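Local atomic coordinates of UPF0255 protein frsA (Vibrio vulnificus, PDB entry 4I4C), a protein that probably hydrolyses carboxylic esters, as a member of the FrsA family of alpha/beta-hydrolases. Residues V293-P298 against M361-D366; G347-R352 against Q375-F380. All blocks are in the same frame, centred on the assembly; numbering follows the deposited sequence.

Contact 1. Residues V293-P298 against M361-D366; sequences VILGAP and MSLEGD
Met361 lies beside Leu295 as its parallel bridge partner, and its carbonyl carries much of the contact. Strands 293-295 and 361-363 run nearly parallel, 18° apart, in the central sheet of the alpha/beta-hydrolase fold. Met361 N donates to Ile294 O (3.1 Å), and Gly296 N returns a bond to Met361 O (3.0 Å). A water also donates to Met361 O, at 2.7 Å, and accepts from Ala297 N, so it extends the pairing just where the first strand turns off; Leu295 CA adds a CA-H...O contact to the same oxygen. Gly296 makes that turn with a positive phi, which suits glycine.

Leu295 and Met361 rise on one face of the sheet. Met361 leaves its backbone with CG beside its own N, and the bend at chi3 (-73°) turns the terminal methyl CE toward the first strand, where it meets Val293 CG1 at 3.6 Å; a long, flexible side chain can reach so far along the neighbouring strand. Leu295 has CG anti to its N (chi1 177°), and CD1 leans across toward the second strand, touching Ser362 CA at 3.7 Å and Leu363 CD1 at 4.0 Å. Its branched end thus lies over the neighbouring strand on this face and also lines the pocket holding a polyether chain.

The type II turn Leu363-Asp366 brings the Asp366 carboxylate back toward Gly296, OD2 standing 3.7 Å from Gly296 CA. OD2 forms a salt bridge with Arg272, and OD1 accepts from Val368 N.

Helix 394-413 packs on the face bearing Val293, Leu295 and Met361, whereas Ile294 meets helices 273-284 and 371-379; strand 266-271 pairs with strand 291-295 along its other edge.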
loop_
_atom_site.group_PDB
_atom_site.type_symbol
_atom_site.label_atom_id
_atom_site.label_comp_id
_atom_site.label_asym_id
_atom_site.label_seq_id
_atom_site.Cartn_x
_atom_site.Cartn_y
_atom_site.Cartn_z
ATOM N N VAL A 293 -4.228 -8.470 11.857
ATOM C CA VAL A 293 -3.251 -9.250 11.114
ATOM C C VAL A 293 -2.388 -8.277 10.320
ATOM O O VAL A 293 -2.908 -7.365 9.668
ATOM C CB VAL A 293 -3.926 -10.228 10.130
ATOM C CG1 VAL A 293 -2.887 -11.079 9.419
ATOM C CG2 VAL A 293 -4.939 -11.108 10.848
ATOM N N ILE A 294 -1.081 -8.464 10.386
ATOM C CA ILE A 294 -0.153 -7.612 9.670
ATOM C C ILE A 294 0.823 -8.438 8.832
ATOM O O ILE A 294 1.168 -9.551 9.194
ATOM C CB ILE A 294 0.620 -6.666 10.622
ATOM C CG1 ILE A 294 1.466 -7.461 11.627
ATOM C CG2 ILE A 294 -0.342 -5.727 11.361
ATOM C CD1 ILE A 294 2.484 -6.580 12.380
ATOM N N LEU A 295 1.241 -7.904 7.683
ATOM C CA LEU A 295 2.221 -8.599 6.862
ATOM C C LEU A 295 3.287 -7.619 6.405
ATOM O O LEU A 295 2.967 -6.568 5.847
ATOM C CB LEU A 295 1.543 -9.276 5.661
ATOM C CG LEU A 295 2.443 -10.003 4.648
ATOM C CD1 LEU A 295 3.403 -10.995 5.296
ATOM C CD2 LEU A 295 1.603 -10.704 3.577
ATOM N N GLY A 296 4.553 -7.963 6.631
ATOM C CA GLY A 296 5.661 -7.137 6.157
ATOM C C GLY A 296 5.773 -5.748 6.781
ATOM O O GLY A 296 6.302 -4.824 6.159
ATOM N N ALA A 297 5.291 -5.595 8.014
ATOM C CA ALA A 297 5.283 -4.292 8.688
ATOM C C ALA A 297 6.654 -3.901 9.264
ATOM O O ALA A 297 7.333 -4.729 9.895
ATOM C CB ALA A 297 4.197 -4.267 9.787
ATOM N N PRO A 298 7.074 -2.639 9.043
ATOM C CA PRO A 298 8.310 -2.109 9.642
ATOM C C PRO A 298 8.057 -1.676 11.081
ATOM O O PRO A 298 7.968 -0.471 11.357
ATOM C CB PRO A 298 8.619 -0.878 8.777
ATOM C CG PRO A 298 7.277 -0.420 8.295
ATOM C CD PRO A 298 6.440 -1.675 8.124
ATOM N N MET A 361 3.088 -11.477 10.605
ATOM C CA MET A 361 3.858 -12.284 9.687
ATOM C C MET A 361 4.730 -11.412 8.815
ATOM O O MET A 361 4.429 -10.240 8.574
ATOM C CB MET A 361 2.913 -13.078 8.781
ATOM C CG MET A 361 1.837 -13.850 9.543
ATOM S SD MET A 361 0.592 -14.614 8.487
ATOM C CE MET A 361 -0.350 -13.201 7.949
ATOM N N SER A 362 5.807 -12.010 8.337
ATOM C CA SER A 362 6.574 -11.455 7.239
ATOM C C SER A 362 7.277 -12.617 6.570
ATOM O O SER A 362 7.380 -13.702 7.154
ATOM C CB SER A 362 7.582 -10.419 7.735
ATOM O OG SER A 362 8.675 -11.054 8.377
ATOM N N LEU A 363 7.741 -12.404 5.337
ATOM C CA LEU A 363 8.436 -13.446 4.604
ATOM C C LEU A 363 9.872 -13.573 5.104
ATOM O O LEU A 363 10.481 -12.587 5.523
ATOM C CB LEU A 363 8.391 -13.174 3.091
ATOM C CG LEU A 363 7.132 -13.585 2.316
ATOM C CD1 LEU A 363 5.855 -13.047 2.921
ATOM C CD2 LEU A 363 7.239 -13.164 0.844
ATOM N N GLU A 364 10.404 -14.791 5.064
ATOM C CA GLU A 364 11.772 -15.042 5.505
ATOM C C GLU A 364 12.770 -14.117 4.824
ATOM O O GLU A 364 12.788 -13.995 3.600
ATOM C CB GLU A 364 12.168 -16.496 5.250
ATOM C CG GLU A 364 13.551 -16.836 5.787
ATOM C CD GLU A 364 13.961 -18.274 5.517
ATOM O OE1 GLU A 364 13.077 -19.161 5.489
ATOM O OE2 GLU A 364 15.174 -18.511 5.328
ATOM N N GLY A 365 13.584 -13.448 5.633
ATOM C CA GLY A 365 14.574 -12.531 5.110
ATOM C C GLY A 365 13.994 -11.262 4.514
ATOM O O GLY A 365 14.550 -10.710 3.577
ATOM N N ASP A 366 12.862 -10.810 5.036
ATOM C CA ASP A 366 12.358 -9.486 4.695
ATOM C C ASP A 366 13.128 -8.489 5.548
ATOM O O ASP A 366 12.915 -8.420 6.757
ATOM C CB ASP A 366 10.856 -9.379 4.993
ATOM C CG ASP A 366 10.277 -8.015 4.623
ATOM O OD1 ASP A 366 11.046 -7.114 4.226
ATOM O OD2 ASP A 366 9.049 -7.835 4.742
HETATM O O HOH W 1 4.444 -7.992 10.020
#

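Contact 2. Residues G347-R352 against Q375-F380; sequences GFLSSR and QMVAFF
Phe380 and Leu349 fit together where a loop of the alpha/beta-hydrolase domain packs against the C-terminal end of helix 371-379. The irregular residues 347-352 curl round the ring of Phe380, the first residue after the helix to leave helical phi/psi. Its CB points toward the loop; with CG beside the backbone N (chi1 -69°), the ring reaches in among the peptide groups of Leu349 to Arg352. One face lies under the Leu349-Ser350 peptide, with Ser350 N 3.8 Å above the ring plane and offset toward the rim, while Phe379 CD2 sits over the centre of the opposite face. A large flat ring suits this place because it can meet several backbone groups at once.

Leu349 packs against the helix itself. Its two methyls divide the work: CD1 touches Met376 SD at 3.9 Å, the two side chains crossing at about a right angle, and CD2 rests on Val377 CA at 4.0 Å and on Phe380 CD2 at 4.2 Å. A branched leucine can thus touch two adjacent helix residues and the ring just after the helix end, and Met376, bent at chi3, offers it a soft, polarisable surface. Leu349 and Val377 both touch Ile299, and Phe380 packs on Phe283 of helix 273-284. Leu349 O comes to 3.1 Å from Phe380 CE2, while Ser350 O is 3.4 Å from both CE1 and CZ.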
loop_
_atom_site.group_PDB
_atom_site.type_symbol
_atom_site.label_atom_id
_atom_site.label_comp_id
_atom_site.label_asym_id
_atom_site.label_seq_id
_atom_site.Cartn_x
_atom_site.Cartn_y
_atom_site.Cartn_z
ATOM N N GLY A 347 6.669 3.258 22.675
ATOM C CA GLY A 347 6.361 2.685 23.983
ATOM C C GLY A 347 5.302 1.594 23.995
ATOM O O GLY A 347 4.865 1.135 25.058
ATOM N N PHE A 348 4.896 1.157 22.808
ATOM C CA PHE A 348 3.814 0.187 22.682
ATOM C C PHE A 348 4.267 -1.255 22.852
ATOM O O PHE A 348 3.443 -2.172 22.890
ATOM C CB PHE A 348 3.130 0.340 21.316
ATOM C CG PHE A 348 2.290 1.577 21.192
ATOM C CD1 PHE A 348 1.003 1.605 21.712
ATOM C CD2 PHE A 348 2.781 2.704 20.566
ATOM C CE1 PHE A 348 0.223 2.742 21.602
ATOM C CE2 PHE A 348 2.008 3.839 20.455
ATOM C CZ PHE A 348 0.724 3.857 20.974
ATOM N N LEU A 349 5.574 -1.467 22.927
ATOM C CA LEU A 349 6.102 -2.830 22.897
ATOM C C LEU A 349 7.025 -3.130 24.078
ATOM O O LEU A 349 8.054 -3.794 23.919
ATOM C CB LEU A 349 6.829 -3.090 21.575
ATOM C CG LEU A 349 5.955 -3.036 20.319
ATOM C CD1 LEU A 349 6.813 -3.270 19.088
ATOM C CD2 LEU A 349 4.809 -4.061 20.397
ATOM N N SER A 350 6.634 -2.660 25.261
ATOM C CA SER A 350 7.478 -2.762 26.450
ATOM C C SER A 350 6.856 -3.562 27.592
ATOM O O SER A 350 7.510 -4.423 28.176
ATOM C CB SER A 350 7.832 -1.371 26.957
ATOM O OG SER A 350 8.658 -0.690 26.043
ATOM N N SER A 351 5.603 -3.272 27.929
ATOM C CA SER A 351 4.999 -3.906 29.100
ATOM C C SER A 351 3.525 -4.258 28.929
ATOM O O SER A 351 3.104 -5.377 29.222
ATOM C CB SER A 351 5.201 -3.022 30.335
ATOM O OG SER A 351 5.093 -1.645 30.002
ATOM N N ARG A 352 2.748 -3.294 28.454
ATOM C CA ARG A 352 1.313 -3.465 28.291
ATOM C C ARG A 352 0.945 -4.490 27.224
ATOM O O ARG A 352 1.438 -4.439 26.101
ATOM C CB ARG A 352 0.680 -2.120 27.955
ATOM C CG ARG A 352 1.093 -1.031 28.917
ATOM C CD ARG A 352 -0.091 -0.525 29.717
ATOM N NE ARG A 352 -0.886 -1.613 30.271
ATOM C CZ ARG A 352 -2.096 -1.448 30.791
ATOM N NH1 ARG A 352 -2.641 -0.235 30.825
ATOM N NH2 ARG A 352 -2.764 -2.493 31.270
ATOM N N GLN A 375 7.974 -10.939 16.344
ATOM C CA GLN A 375 8.032 -11.565 17.661
ATOM C C GLN A 375 7.675 -10.610 18.793
ATOM O O GLN A 375 6.966 -10.989 19.726
ATOM C CB GLN A 375 9.419 -12.147 17.909
ATOM C CG GLN A 375 9.527 -13.604 17.547
ATOM C CD GLN A 375 10.929 -14.121 17.735
ATOM O OE1 GLN A 375 11.912 -13.456 17.376
ATOM N NE2 GLN A 375 11.039 -15.308 18.310
ATOM N N MET A 376 8.174 -9.380 18.712
ATOM C CA MET A 376 7.836 -8.343 19.684
ATOM C C MET A 376 6.337 -8.118 19.753
ATOM O O MET A 376 5.726 -8.175 20.823
ATOM C CB MET A 376 8.500 -7.031 19.300
ATOM C CG MET A 376 9.787 -6.758 20.009
ATOM S SD MET A 376 10.116 -4.995 20.061
ATOM C CE MET A 376 10.671 -4.717 18.393
ATOM N N VAL A 377 5.750 -7.842 18.595
ATOM C CA VAL A 377 4.318 -7.604 18.511
ATOM C C VAL A 377 3.545 -8.790 19.095
ATOM O O VAL A 377 2.611 -8.609 19.874
ATOM C CB VAL A 377 3.880 -7.332 17.047
ATOM C CG1 VAL A 377 2.370 -7.368 16.919
ATOM C CG2 VAL A 377 4.431 -5.991 16.571
ATOM N N ALA A 378 3.964 -10.006 18.748
ATOM C CA ALA A 378 3.169 -11.177 19.065
ATOM C C ALA A 378 3.143 -11.422 20.558
ATOM O O ALA A 378 2.132 -11.870 21.102
ATOM C CB ALA A 378 3.686 -12.400 18.339
ATOM N N PHE A 379 4.254 -11.121 21.217
ATOM C CA PHE A 379 4.341 -11.358 22.646
ATOM C C PHE A 379 3.405 -10.453 23.423
ATOM O O PHE A 379 2.859 -10.864 24.444
ATOM C CB PHE A 379 5.760 -11.195 23.179
ATOM C CG PHE A 379 5.882 -11.561 24.628
ATOM C CD1 PHE A 379 5.909 -12.895 25.014
ATOM C CD2 PHE A 379 5.924 -10.580 25.607
ATOM C CE1 PHE A 379 6.000 -13.240 26.344
ATOM C CE2 PHE A 379 6.017 -10.921 26.945
ATOM C CZ PHE A 379 6.057 -12.253 27.312
ATOM N N PHE A 380 3.215 -9.227 22.935
ATOM C CA PHE A 380 2.393 -8.256 23.649
ATOM C C PHE A 380 0.932 -8.303 23.240
ATOM O O PHE A 380 0.196 -7.342 23.445
ATOM C CB PHE A 380 2.974 -6.853 23.507
ATOM C CG PHE A 380 4.273 -6.684 24.233
ATOM C CD1 PHE A 380 4.292 -6.553 25.618
ATOM C CD2 PHE A 380 5.474 -6.693 23.546
ATOM C CE1 PHE A 380 5.489 -6.420 26.300
ATOM C CE2 PHE A 380 6.676 -6.555 24.221
ATOM C CZ PHE A 380 6.684 -6.417 25.601
#

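Followed from the N terminus, the chain reaches the first half of contact 1 at strand 291-295 and its exit loop. Some fifty residues later, after helix 331-337, it supplies loop 347-352 of contact 2. Strand 358-363 then closes contact 1, and helix 371-379, which follows it directly, closes contact 2. The two loops therefore cross rather than nest, since their segments alternate. Contact 1 joins neighbouring strands inside the sheet; contact 2 holds an irregular loop to the helix lying on that sheet. Their centres are 16 Å apart and they do not touch, but Ile299 bridges them, meeting Ile294 as well as Leu349 and Val377.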